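Local structure of Non-structural protein 3 (Porcine deltacoronavirus, 6LN0) at residues 134-139 / 163-168; 174-179 / 234-239; 188-193 / 200-205; 193-198 / 211-216; 296-301 / 317-322. The protein probably binds ADP-ribose or related ligands through its macro domain and probably cleaves the viral polyprotein through its papain-like protease domain. All blocks are in the same frame, centred on the assembly; numbering follows the deposited sequence.

Contact 1 (134-139 / 163-168); sequences SLDAFR and DALNRT
The carbonyl oxygen of L165 sits over one face of the R139 guanidinium, 3.2 Å from R139 CZ, centred on the group. The N-H groups of R139 are poorly aimed at it, which is consistent with a carbonyl dipole resting on a flat cation. Two torsions of R139 together bring the guanidinium face to L165 O: chi1 (36°), with CG between the backbone N and the carbonyl carbon, and the bend at chi3 (-36°). At the edge of the same guanidinium lies D136 OD1, in its plane and 3.7 Å from NH1, a long salt bridge within helix 131-141; D136 OD2 pairs with K140. Helix 131-141 packs against strands 10-17 and 146-152 of the macro-domain sheet, while the 163-168 segment leads into strand 168-173 of the next sheet. Between the two, L165 CD1 packs 3.8 Å from L135 CB. Both L165 methyls touch D136 CB, and CD2 also lies by D136 OD1, so a branched leucine suits this spot.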
# COMPACT_ATOMS: atom_id res chain seq x y z
N SER A 134 16.36 22.99 15.68
CA SER A 134 16.93 22.37 16.87
C SER A 134 16.38 20.97 17.09
O SER A 134 17.15 20.03 17.31
CB SER A 134 16.69 23.23 18.11
OG SER A 134 17.80 24.09 18.33
N LEU A 135 15.06 20.82 17.08
CA LEU A 135 14.50 19.49 17.25
C LEU A 135 14.94 18.56 16.12
O LEU A 135 15.07 17.35 16.32
CB LEU A 135 12.98 19.55 17.35
CG LEU A 135 12.46 19.89 18.75
CD1 LEU A 135 11.02 19.50 18.88
CD2 LEU A 135 13.26 19.22 19.85
N ASP A 136 15.21 19.13 14.94
CA ASP A 136 15.64 18.32 13.80
C ASP A 136 17.12 17.98 13.90
O ASP A 136 17.52 16.83 13.65
CB ASP A 136 15.33 19.04 12.48
CG ASP A 136 15.70 18.21 11.25
OD1 ASP A 136 15.23 17.04 11.14
OD2 ASP A 136 16.46 18.74 10.41
N ALA A 137 17.95 18.98 14.24
CA ALA A 137 19.36 18.70 14.51
C ALA A 137 19.50 17.58 15.52
O ALA A 137 20.37 16.71 15.39
CB ALA A 137 20.07 19.96 14.99
N PHE A 138 18.61 17.55 16.51
CA PHE A 138 18.74 16.59 17.60
C PHE A 138 18.46 15.17 17.13
O PHE A 138 19.20 14.24 17.48
CB PHE A 138 17.81 16.97 18.75
CG PHE A 138 17.51 15.84 19.68
CD1 PHE A 138 18.46 15.42 20.60
CD2 PHE A 138 16.28 15.21 19.65
CE1 PHE A 138 18.18 14.38 21.48
CE2 PHE A 138 15.99 14.17 20.51
CZ PHE A 138 16.95 13.75 21.43
N ARG A 139 17.40 14.98 16.33
CA ARG A 139 17.14 13.63 15.83
C ARG A 139 18.23 13.18 14.86
O ARG A 139 18.59 12.00 14.84
CB ARG A 139 15.75 13.54 15.20
CG ARG A 139 15.30 14.78 14.45
CD ARG A 139 13.82 14.72 14.06
NE ARG A 139 13.41 13.36 13.71
CZ ARG A 139 13.47 12.84 12.49
NH1 ARG A 139 13.91 13.58 11.47
NH2 ARG A 139 13.08 11.59 12.29
N ASP A 163 6.26 16.11 17.19
CA ASP A 163 5.44 15.05 16.61
C ASP A 163 5.48 15.08 15.08
O ASP A 163 5.54 14.02 14.43
CB ASP A 163 4.01 15.19 17.11
CG ASP A 163 3.22 13.91 16.96
OD1 ASP A 163 3.83 12.88 16.61
OD2 ASP A 163 1.99 13.95 17.19
N ALA A 164 5.48 16.27 14.47
CA ALA A 164 5.52 16.37 13.02
C ALA A 164 6.85 15.87 12.46
O ALA A 164 6.88 15.12 11.48
CB ALA A 164 5.28 17.82 12.58
N LEU A 165 7.96 16.26 13.09
CA LEU A 165 9.29 15.88 12.63
C LEU A 165 9.53 14.37 12.68
O LEU A 165 10.48 13.90 12.05
CB LEU A 165 10.35 16.60 13.45
CG LEU A 165 10.72 17.98 12.92
CD1 LEU A 165 11.51 18.75 13.96
CD2 LEU A 165 11.51 17.85 11.63
N ASN A 166 8.70 13.62 13.40
CA ASN A 166 8.81 12.16 13.44
C ASN A 166 7.65 11.48 12.73
O ASN A 166 7.33 10.33 13.02
CB ASN A 166 8.91 11.69 14.89
CG ASN A 166 9.94 12.48 15.68
OD1 ASN A 166 9.61 13.16 16.65
ND2 ASN A 166 11.20 12.43 15.23
N ARG A 167 7.02 12.19 11.79
CA ARG A 167 5.95 11.63 10.98
C ARG A 167 6.22 11.95 9.52
O ARG A 167 6.76 13.00 9.19
CB ARG A 167 4.60 12.17 11.42
CG ARG A 167 4.22 11.68 12.81
CD ARG A 167 2.99 12.39 13.33
NE ARG A 167 1.83 11.51 13.24
CZ ARG A 167 1.12 11.11 14.29
NH1 ARG A 167 1.44 11.51 15.52
NH2 ARG A 167 0.08 10.31 14.11
N THR A 168 5.86 11.00 8.66
CA THR A 168 6.02 11.13 7.22
C THR A 168 4.64 11.23 6.58
O THR A 168 3.69 10.55 6.99
CB THR A 168 6.81 9.94 6.65
OG1 THR A 168 6.41 8.73 7.31
CG2 THR A 168 8.31 10.14 6.88

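Contact 2 (174-179 / 234-239); sequences TDYDQV and YLKTCH
Y176 reaches across to helix 228-237 and the H239 that follows it. Its CB lies 4.1 Å from H239 NE2, and CD2 meets L235 CB at 4.0 Å, the two side chains crossing at about a right angle. Over the centre of one ring face stands K236 CG, 4.2 Å from the centroid, a CH-pi contact. K236 is bent at chi3 and chi4, which brings its NZ round to the far end of the ring, near CE1, then CZ, and finally 3.5 Å from Y176 OH. A long, flexible lysine can thus use its methylenes on the ring and keep its ammonium at the polar tip. The imidazole of H239 gives a weak hydrogen bond from NE2 to the backbone O of Y176 (2.7 Å, 128°), with the oxygen in the imidazole plane. One water links D175 O, L235 O and H239 NE2. The 174-179 loop joins strands 168-173 and 180-184, and Y176 and L235 also touch strand 209-212, so the loop bridges this sheet to helix 228-237, which packs on helix 293-302.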
# COMPACT_ATOMS: atom_id res chain seq x y z
N THR A 174 -8.39 3.52 -0.21
CA THR A 174 -8.94 2.17 -0.24
C THR A 174 -9.69 1.89 -1.54
O THR A 174 -10.18 0.78 -1.75
CB THR A 174 -9.86 1.94 0.98
OG1 THR A 174 -11.06 2.70 0.82
CG2 THR A 174 -9.18 2.39 2.27
N ASP A 175 -9.62 2.83 -2.48
CA ASP A 175 -10.71 3.23 -3.36
C ASP A 175 -10.28 3.46 -4.80
O ASP A 175 -10.99 3.13 -5.76
CB ASP A 175 -11.29 4.55 -2.82
CG ASP A 175 -12.76 4.50 -2.67
OD1 ASP A 175 -13.31 3.45 -3.02
OD2 ASP A 175 -13.36 5.50 -2.21
N TYR A 176 -9.11 4.09 -4.95
CA TYR A 176 -8.82 4.99 -6.05
C TYR A 176 -10.03 5.87 -6.40
O TYR A 176 -10.25 6.22 -7.56
CB TYR A 176 -8.27 4.18 -7.22
CG TYR A 176 -6.81 3.94 -6.96
CD1 TYR A 176 -5.88 4.96 -7.21
CD2 TYR A 176 -6.35 2.76 -6.37
CE1 TYR A 176 -4.54 4.80 -6.95
CE2 TYR A 176 -4.99 2.58 -6.10
CZ TYR A 176 -4.09 3.62 -6.39
OH TYR A 176 -2.73 3.53 -6.15
N ASP A 177 -10.81 6.24 -5.39
CA ASP A 177 -11.82 7.28 -5.48
C ASP A 177 -11.38 8.39 -4.54
O ASP A 177 -10.64 9.30 -4.95
CB ASP A 177 -13.21 6.73 -5.12
CG ASP A 177 -14.30 7.81 -5.08
OD1 ASP A 177 -14.16 8.82 -5.80
OD2 ASP A 177 -15.30 7.66 -4.35
N GLN A 178 -11.74 8.30 -3.27
CA GLN A 178 -11.24 9.26 -2.29
C GLN A 178 -9.78 8.95 -1.95
O GLN A 178 -9.43 7.80 -1.69
CB GLN A 178 -12.09 9.22 -1.03
CG GLN A 178 -11.78 10.33 -0.04
CD GLN A 178 -12.06 11.71 -0.60
OE1 GLN A 178 -11.17 12.57 -0.65
NE2 GLN A 178 -13.30 11.94 -1.05
N VAL A 179 -8.93 9.97 -1.95
CA VAL A 179 -7.54 9.85 -1.55
C VAL A 179 -7.33 10.63 -0.26
O VAL A 179 -7.74 11.80 -0.14
CB VAL A 179 -6.59 10.35 -2.66
CG1 VAL A 179 -5.16 10.45 -2.15
CG2 VAL A 179 -6.68 9.43 -3.93
N TYR A 234 -7.79 -3.58 -10.93
CA TYR A 234 -9.24 -3.47 -11.02
C TYR A 234 -9.71 -2.07 -10.65
O TYR A 234 -10.50 -1.45 -11.37
CB TYR A 234 -9.90 -4.51 -10.12
CG TYR A 234 -11.34 -4.22 -9.82
CD1 TYR A 234 -12.31 -4.43 -10.80
CD2 TYR A 234 -11.76 -3.76 -8.56
CE1 TYR A 234 -13.65 -4.19 -10.56
CE2 TYR A 234 -13.14 -3.51 -8.30
CZ TYR A 234 -14.07 -3.73 -9.34
OH TYR A 234 -15.42 -3.52 -9.20
N LEU A 235 -9.22 -1.56 -9.52
CA LEU A 235 -9.66 -0.24 -9.05
C LEU A 235 -9.32 0.85 -10.06
O LEU A 235 -10.12 1.75 -10.31
CB LEU A 235 -9.02 0.08 -7.69
CG LEU A 235 -9.53 -0.78 -6.53
CD1 LEU A 235 -8.63 -0.62 -5.30
CD2 LEU A 235 -10.96 -0.39 -6.23
N LYS A 236 -8.12 0.79 -10.64
CA LYS A 236 -7.74 1.83 -11.59
C LYS A 236 -8.51 1.70 -12.91
O LYS A 236 -8.91 2.71 -13.49
CB LYS A 236 -6.23 1.79 -11.80
CG LYS A 236 -5.45 2.24 -10.58
CD LYS A 236 -3.97 2.02 -10.76
CE LYS A 236 -3.19 3.31 -10.49
NZ LYS A 236 -2.04 3.09 -9.56
N THR A 237 -8.76 0.47 -13.38
CA THR A 237 -9.47 0.28 -14.65
C THR A 237 -10.94 0.67 -14.55
O THR A 237 -11.58 0.91 -15.58
CB THR A 237 -9.33 -1.18 -15.11
OG1 THR A 237 -7.94 -1.55 -15.12
CG2 THR A 237 -9.89 -1.38 -16.52
N CYS A 238 -11.48 0.79 -13.34
CA CYS A 238 -12.84 1.28 -13.17
C CYS A 238 -13.03 2.71 -13.66
O CYS A 238 -14.17 3.16 -13.84
CB CYS A 238 -13.21 1.15 -11.69
SG CYS A 238 -13.71 -0.49 -11.34
N HIS A 239 -11.93 3.43 -13.90
CA HIS A 239 -12.01 4.80 -14.37
C HIS A 239 -12.07 4.92 -15.89
O HIS A 239 -12.39 6.01 -16.40
CB HIS A 239 -10.81 5.61 -13.83
CG HIS A 239 -10.84 5.80 -12.35
ND1 HIS A 239 -11.18 7.00 -11.77
CD2 HIS A 239 -10.61 4.94 -11.33
CE1 HIS A 239 -11.14 6.87 -10.46
NE2 HIS A 239 -10.80 5.63 -10.17
O HOH W 1 -12.01 3.23 -8.26

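Contact 3 (188-193 / 200-205); sequences GVLEAN and FVQEPK
V189 and P204 supply the apolar part of this contact. CG1 of V189, anti to the backbone N (chi1 164°), reaches across from helix 186-192 and meets P204 CD at 4.0 Å. The ring of a proline offers a rigid hydrocarbon surface here, and P204 also touches V170 and Y210 of the adjoining strands. V189 also touches T168, through CG2, and L184.

A second group of contacts sets carbon against polar atoms. V189 CG1 is 3.4 Å from Q202 O, and L190 CD1 is 3.3 Å from Q202 NE2, the two side chains crossing at a slant. Q202 is bent at chi2 (94°), which brings its amide back over the leucine; its CG also lies 3.9 Å from L190 CD1.

The third kind is aromatic. N193, the first residue to leave helical angles and one with positive phi, as asparagine tolerates well, presents its O to the edge of the F200 ring, 3.7 Å from CD1. N193 CB stands beside CE1, and the two side chains run the same way. F200 also meets the ring of F195 edge-to-face.

No hydrogen bond joins 188-193 to 200-205. Van der Waals contacts of this sort are hardly directional, so the register probably owes more to nearby backbone bonds, such as V201 with L194 and N193 with V213.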
# COMPACT_ATOMS: atom_id res chain seq x y z
N GLY A 188 2.86 3.67 12.51
CA GLY A 188 1.63 3.76 11.75
C GLY A 188 1.78 3.32 10.31
O GLY A 188 0.85 2.76 9.72
N VAL A 189 2.97 3.54 9.73
CA VAL A 189 3.23 3.16 8.34
C VAL A 189 3.04 1.65 8.16
O VAL A 189 2.39 1.20 7.21
CB VAL A 189 4.63 3.61 7.91
CG1 VAL A 189 5.06 2.89 6.65
CG2 VAL A 189 4.66 5.12 7.71
N LEU A 190 3.57 0.86 9.09
CA LEU A 190 3.40 -0.59 8.99
C LEU A 190 1.99 -1.01 9.37
O LEU A 190 1.46 -2.00 8.84
CB LEU A 190 4.44 -1.30 9.85
CG LEU A 190 4.29 -2.83 9.85
CD1 LEU A 190 5.31 -3.48 8.92
CD2 LEU A 190 4.40 -3.37 11.27
N GLU A 191 1.35 -0.29 10.29
CA GLU A 191 -0.06 -0.55 10.56
C GLU A 191 -0.94 -0.22 9.36
O GLU A 191 -2.06 -0.74 9.25
CB GLU A 191 -0.53 0.26 11.75
CG GLU A 191 0.41 0.23 12.97
CD GLU A 191 -0.32 0.39 14.29
OE1 GLU A 191 -0.75 -0.64 14.86
OE2 GLU A 191 -0.45 1.55 14.76
N ALA A 192 -0.46 0.64 8.46
CA ALA A 192 -1.27 1.09 7.34
C ALA A 192 -1.38 0.04 6.25
O ALA A 192 -2.35 0.07 5.49
CB ALA A 192 -0.68 2.38 6.77
N ASN A 193 -0.43 -0.90 6.18
CA ASN A 193 -0.40 -1.90 5.13
C ASN A 193 -0.31 -1.24 3.76
O ASN A 193 -1.09 -1.54 2.85
CB ASN A 193 -1.61 -2.83 5.22
CG ASN A 193 -1.44 -3.91 6.22
OD1 ASN A 193 -0.40 -4.57 6.26
ND2 ASN A 193 -2.44 -4.11 7.06
N PHE A 200 4.05 -4.71 -0.46
CA PHE A 200 3.87 -3.75 0.62
C PHE A 200 5.10 -2.88 0.77
O PHE A 200 6.21 -3.29 0.41
CB PHE A 200 3.53 -4.47 1.92
CG PHE A 200 2.21 -5.20 1.88
CD1 PHE A 200 1.03 -4.53 2.15
CD2 PHE A 200 2.15 -6.54 1.55
CE1 PHE A 200 -0.18 -5.20 2.12
CE2 PHE A 200 0.94 -7.20 1.52
CZ PHE A 200 -0.22 -6.53 1.81
N VAL A 201 4.90 -1.66 1.28
CA VAL A 201 5.93 -0.62 1.28
C VAL A 201 6.10 -0.08 2.70
O VAL A 201 5.13 0.38 3.32
CB VAL A 201 5.59 0.54 0.32
CG1 VAL A 201 6.66 1.61 0.36
CG2 VAL A 201 5.42 0.03 -1.10
N GLN A 202 7.32 -0.12 3.21
CA GLN A 202 7.50 0.39 4.56
C GLN A 202 8.20 1.73 4.61
O GLN A 202 8.25 2.33 5.68
CB GLN A 202 8.24 -0.63 5.43
CG GLN A 202 7.27 -1.54 6.15
CD GLN A 202 7.04 -2.82 5.39
OE1 GLN A 202 7.85 -3.20 4.54
NE2 GLN A 202 5.94 -3.51 5.68
N GLU A 203 8.70 2.24 3.49
CA GLU A 203 8.98 3.67 3.39
C GLU A 203 8.38 4.23 2.11
O GLU A 203 8.99 4.13 1.03
CB GLU A 203 10.46 4.00 3.50
CG GLU A 203 11.43 3.21 2.68
CD GLU A 203 12.82 3.24 3.28
OE1 GLU A 203 12.94 3.46 4.51
OE2 GLU A 203 13.80 3.07 2.52
N PRO A 204 7.20 4.82 2.20
CA PRO A 204 6.57 5.44 1.03
C PRO A 204 7.37 6.63 0.50
O PRO A 204 7.87 7.45 1.27
CB PRO A 204 5.21 5.90 1.58
CG PRO A 204 5.44 6.07 3.06
CD PRO A 204 6.37 4.95 3.42
N LYS A 205 7.46 6.72 -0.82
CA LYS A 205 7.98 7.92 -1.45
C LYS A 205 6.94 9.03 -1.38
O LYS A 205 5.74 8.77 -1.37
CB LYS A 205 8.36 7.64 -2.90
CG LYS A 205 9.51 6.68 -3.07
CD LYS A 205 9.31 5.85 -4.34
CE LYS A 205 10.57 5.10 -4.75
NZ LYS A 205 11.15 5.65 -6.01

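Contact 4 (193-198 / 211-216)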
# COMPACT_ATOMS: atom_id res chain seq x y z
N ASN A 193 -0.43 -0.90 6.18
CA ASN A 193 -0.40 -1.90 5.13
C ASN A 193 -0.31 -1.24 3.76
O ASN A 193 -1.09 -1.54 2.85
CB ASN A 193 -1.61 -2.83 5.22
CG ASN A 193 -1.44 -3.91 6.22
OD1 ASN A 193 -0.40 -4.57 6.26
ND2 ASN A 193 -2.44 -4.11 7.06
N LEU A 194 0.62 -0.32 3.61
CA LEU A 194 0.74 0.38 2.35
C LEU A 194 1.13 -0.60 1.26
O LEU A 194 2.08 -1.37 1.42
CB LEU A 194 1.77 1.51 2.45
CG LEU A 194 1.31 2.47 3.54
CD1 LEU A 194 2.15 3.72 3.54
CD2 LEU A 194 -0.17 2.77 3.33
N PHE A 195 0.38 -0.56 0.15
CA PHE A 195 0.57 -1.46 -0.98
C PHE A 195 0.87 -0.67 -2.24
O PHE A 195 0.15 0.27 -2.60
CB PHE A 195 -0.67 -2.35 -1.18
CG PHE A 195 -0.43 -3.52 -2.07
CD1 PHE A 195 0.33 -4.59 -1.64
CD2 PHE A 195 -0.96 -3.55 -3.35
CE1 PHE A 195 0.56 -5.67 -2.47
CE2 PHE A 195 -0.74 -4.64 -4.19
CZ PHE A 195 0.02 -5.69 -3.75
N ASP A 196 1.94 -1.07 -2.92
CA ASP A 196 2.57 -0.46 -4.08
C ASP A 196 1.86 -0.76 -5.39
O ASP A 196 2.17 -0.14 -6.42
CB ASP A 196 4.00 -1.00 -4.15
CG ASP A 196 4.88 -0.21 -5.04
OD1 ASP A 196 4.81 1.04 -4.98
OD2 ASP A 196 5.67 -0.84 -5.78
N GLY A 197 0.94 -1.71 -5.41
CA GLY A 197 0.49 -2.34 -6.62
C GLY A 197 1.18 -3.66 -6.90
O GLY A 197 0.62 -4.50 -7.62
N GLU A 198 2.38 -3.87 -6.34
CA GLU A 198 3.11 -5.13 -6.42
C GLU A 198 3.42 -5.74 -5.06
O GLU A 198 3.35 -6.96 -4.90
CB GLU A 198 4.43 -4.91 -7.18
CG GLU A 198 4.71 -5.93 -8.29
CD GLU A 198 3.76 -5.80 -9.50
OE1 GLU A 198 2.88 -6.69 -9.69
OE2 GLU A 198 3.91 -4.82 -10.28
N LEU A 211 -2.23 1.96 -1.84
CA LEU A 211 -3.42 1.27 -1.37
C LEU A 211 -3.22 0.95 0.11
O LEU A 211 -2.24 0.30 0.49
CB LEU A 211 -3.67 0.00 -2.19
CG LEU A 211 -4.99 -0.75 -1.94
CD1 LEU A 211 -6.21 0.11 -2.30
CD2 LEU A 211 -5.02 -2.05 -2.72
N GLU A 212 -4.13 1.44 0.94
CA GLU A 212 -4.16 1.06 2.35
C GLU A 212 -4.95 -0.23 2.45
O GLU A 212 -6.18 -0.23 2.32
CB GLU A 212 -4.81 2.16 3.17
CG GLU A 212 -5.25 1.72 4.56
CD GLU A 212 -5.09 2.83 5.59
OE1 GLU A 212 -4.70 3.95 5.18
OE2 GLU A 212 -5.34 2.56 6.80
N VAL A 213 -4.27 -1.34 2.65
CA VAL A 213 -4.96 -2.62 2.60
C VAL A 213 -5.63 -2.88 3.95
O VAL A 213 -5.03 -3.47 4.85
CB VAL A 213 -4.00 -3.74 2.18
CG1 VAL A 213 -4.70 -5.11 2.20
CG2 VAL A 213 -3.45 -3.43 0.79
N THR A 214 -6.86 -2.40 4.10
CA THR A 214 -7.62 -2.68 5.31
C THR A 214 -8.16 -4.10 5.21
O THR A 214 -7.84 -4.85 4.28
CB THR A 214 -8.75 -1.68 5.48
OG1 THR A 214 -9.72 -1.87 4.45
CG2 THR A 214 -8.22 -0.27 5.48
N GLU A 215 -9.00 -4.50 6.15
CA GLU A 215 -9.61 -5.82 6.02
C GLU A 215 -10.84 -5.77 5.11
O GLU A 215 -11.21 -6.80 4.54
CB GLU A 215 -9.97 -6.40 7.40
CG GLU A 215 -8.83 -7.24 8.04
CD GLU A 215 -8.91 -8.75 7.72
OE1 GLU A 215 -7.85 -9.38 7.49
OE2 GLU A 215 -10.03 -9.31 7.72
N GLU A 216 -11.44 -4.60 4.96
CA GLU A 216 -12.48 -4.41 3.95
C GLU A 216 -11.90 -4.55 2.54
O GLU A 216 -12.55 -5.11 1.64
CB GLU A 216 -13.13 -3.05 4.13
CG GLU A 216 -14.50 -2.95 3.50
CD GLU A 216 -14.99 -1.51 3.40
OE1 GLU A 216 -14.22 -0.63 2.94
OE2 GLU A 216 -16.16 -1.25 3.79
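Two short strands, 194-195 and 209-212, pair antiparallel at the edge of a four-stranded mixed sheet whose strand order fits the beta-grasp, ubiquitin-like domain that precedes the catalytic part of coronavirus papain-like proteases. F195 and L211 form the hydrogen-bonded pair: F195 N donates to L211 O at 2.8 Å, and L211 N to F195 O at 3.0 Å. L194 and E212 make the next, non-hydrogen-bonded pair. There L194 CA approaches L211 O, a CA-H...O contact, while the L194 side chain goes to the opposite face from F195 and packs on V170 and T172.

On the face of F195 and L211 the filling is apolar. F195 CB touches L211 CB at 3.9 Å and V213 CG2 at 3.6 Å. With CG anti to its backbone N (chi1 -165°), F195 points its ring on toward L228 and C232 of helix 228-237, with V213 CG2 and L211 CD2 still beside it, obliquely; a large aromatic side chain here spans from the sheet to the helix.

V213 is the centre of an inverse gamma turn that ends the strand, and T214 follows as N-cap of helix 215-223, its OG1 bonded to V217 N. Just past the strands, V213 N bonds N193 O at 3.2 Å, nearly straight at the hydrogen (167°), yet the donor stands 41° out of the plane of the N193 carbonyl.

Contact 5 (296-301 / 317-322)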
# COMPACT_ATOMS: atom_id res chain seq x y z
N VAL A 296 -16.21 -4.73 -16.68
CA VAL A 296 -15.09 -4.80 -17.62
C VAL A 296 -13.76 -4.75 -16.90
O VAL A 296 -12.80 -5.45 -17.26
CB VAL A 296 -15.20 -3.67 -18.66
CG1 VAL A 296 -13.96 -3.61 -19.49
CG2 VAL A 296 -16.41 -3.90 -19.58
N ALA A 297 -13.66 -3.88 -15.88
CA ALA A 297 -12.42 -3.81 -15.10
C ALA A 297 -12.15 -5.13 -14.40
O ALA A 297 -11.01 -5.62 -14.38
CB ALA A 297 -12.51 -2.67 -14.09
N TRP A 298 -13.19 -5.74 -13.85
CA TRP A 298 -13.04 -7.09 -13.32
C TRP A 298 -12.52 -8.07 -14.38
O TRP A 298 -11.72 -8.96 -14.07
CB TRP A 298 -14.37 -7.57 -12.75
CG TRP A 298 -14.30 -8.94 -12.19
CD1 TRP A 298 -13.65 -9.33 -11.03
CD2 TRP A 298 -14.90 -10.11 -12.73
NE1 TRP A 298 -13.82 -10.69 -10.84
CE2 TRP A 298 -14.59 -11.19 -11.86
CE3 TRP A 298 -15.68 -10.36 -13.86
CZ2 TRP A 298 -15.02 -12.49 -12.10
CZ3 TRP A 298 -16.12 -11.66 -14.09
CH2 TRP A 298 -15.79 -12.70 -13.22
N ILE A 299 -12.95 -7.93 -15.64
CA ILE A 299 -12.47 -8.88 -16.65
C ILE A 299 -10.98 -8.67 -16.88
O ILE A 299 -10.21 -9.64 -16.95
CB ILE A 299 -13.24 -8.75 -17.97
CG1 ILE A 299 -14.73 -8.86 -17.73
CG2 ILE A 299 -12.76 -9.78 -18.96
CD1 ILE A 299 -15.26 -10.16 -17.94
N TYR A 300 -10.56 -7.42 -17.02
CA TYR A 300 -9.16 -7.14 -17.29
C TYR A 300 -8.27 -7.59 -16.14
O TYR A 300 -7.19 -8.15 -16.37
CB TYR A 300 -8.95 -5.66 -17.54
CG TYR A 300 -9.08 -5.23 -18.98
CD1 TYR A 300 -7.97 -5.19 -19.81
CD2 TYR A 300 -10.31 -4.81 -19.50
CE1 TYR A 300 -8.07 -4.77 -21.11
CE2 TYR A 300 -10.41 -4.39 -20.79
CZ TYR A 300 -9.29 -4.38 -21.60
OH TYR A 300 -9.38 -3.96 -22.91
N ALA A 301 -8.69 -7.34 -14.89
CA ALA A 301 -7.86 -7.72 -13.75
C ALA A 301 -7.82 -9.23 -13.54
O ALA A 301 -6.80 -9.78 -13.13
CB ALA A 301 -8.35 -7.03 -12.47
N ILE A 317 -14.29 -16.01 -21.79
CA ILE A 317 -15.48 -16.84 -21.65
C ILE A 317 -15.28 -17.88 -20.56
O ILE A 317 -16.23 -18.25 -19.85
CB ILE A 317 -15.89 -17.49 -23.00
CG1 ILE A 317 -17.21 -18.21 -22.81
CG2 ILE A 317 -14.86 -18.50 -23.50
CD1 ILE A 317 -18.31 -17.29 -22.34
N SER A 318 -14.05 -18.36 -20.37
CA SER A 318 -13.81 -19.34 -19.32
C SER A 318 -13.89 -18.69 -17.95
O SER A 318 -14.38 -19.31 -16.99
CB SER A 318 -12.45 -20.00 -19.53
OG SER A 318 -11.95 -20.47 -18.29
N LEU A 319 -13.44 -17.44 -17.82
CA LEU A 319 -13.60 -16.70 -16.58
C LEU A 319 -15.07 -16.52 -16.24
O LEU A 319 -15.50 -16.79 -15.11
CB LEU A 319 -12.91 -15.35 -16.67
CG LEU A 319 -13.30 -14.42 -15.53
CD1 LEU A 319 -12.50 -14.78 -14.31
CD2 LEU A 319 -13.08 -12.98 -15.93
N LEU A 320 -15.87 -16.07 -17.20
CA LEU A 320 -17.28 -15.82 -16.94
C LEU A 320 -18.01 -17.09 -16.55
O LEU A 320 -18.76 -17.11 -15.56
CB LEU A 320 -17.94 -15.19 -18.17
CG LEU A 320 -17.30 -13.87 -18.61
CD1 LEU A 320 -18.08 -13.31 -19.81
CD2 LEU A 320 -17.20 -12.86 -17.44
N VAL A 321 -17.79 -18.17 -17.30
CA VAL A 321 -18.54 -19.41 -17.09
C VAL A 321 -18.21 -20.02 -15.73
O VAL A 321 -19.10 -20.48 -15.00
CB VAL A 321 -18.27 -20.41 -18.24
CG1 VAL A 321 -18.66 -21.81 -17.83
CG2 VAL A 321 -19.01 -20.00 -19.49
N SER A 322 -16.94 -20.01 -15.35
CA SER A 322 -16.58 -20.56 -14.05
C SER A 322 -17.08 -19.72 -12.87
O SER A 322 -17.11 -20.23 -11.75
CB SER A 322 -15.07 -20.72 -13.94
OG SER A 322 -14.50 -19.46 -13.84
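The side chains of L319 and W298 come at each other from opposite directions. CD2 of L319 stands over one face of the six-membered ring, 4.0 Å from the centroid and displaced toward the rim, a CH-pi contact; CG lies 3.8 Å from W298 CH2. The torsion that sends CG of L319 anti to the backbone N (chi1 167°) aims the fork at the indole, and its CD2 is also 4.1 Å from I299 CD1. Leucine suits the place because CD2 covers the face while CD1 lies beyond the rim near CH2 and CZ2, with no polar group added.

The next residue, L320, works on the edge instead. Its CD2 lies near the indole plane, 3.7 Å from W298 CZ3, and abuts I299 CD1 at 3.4 Å, the closest approach between the two segments. L320 and I299 cross at about a right angle. Thus the two leucines take face and edge of one tryptophan. The far end of the indole is polar: its NE1 bonds L224 O.

The two segment axes approach to 10.9 Å at 113°, a separation spanned by these large side chains. Helices 260-270, 293-302 and 313-322 probably belong to the helical thumb of the papain-like protease domain. W298 also touches Y234 of helix 228-237, L320 leans on F269 of helix 260-270, and V321 packs against V378, so helix 313-322 lies between these helices and the sheet containing strand 376-383.

Contact 1 closes first and contact 5 comes last, their centres about 49 Å apart; contacts 3 and 4 interleave and lie within the loop spanned by contact 2. Contact 1 touches contact 3 through T168 OG1 and V189 CG2 (4.0 Å), passing from the macro domain into the sheet that follows it. Contacts 3 and 4 share N193 and are joined by a probable hydrogen bond from V201 N to L194 O (2.8 Å). Contact 4 packs on contact 2 where L211 CD1 meets L235 CD1 at 3.9 Å, and contact 2 reaches contact 5 through Y234 CD1 and W298 N (3.4 Å). The zinc ligands C334, C335, C360 and C363 follow later in the chain.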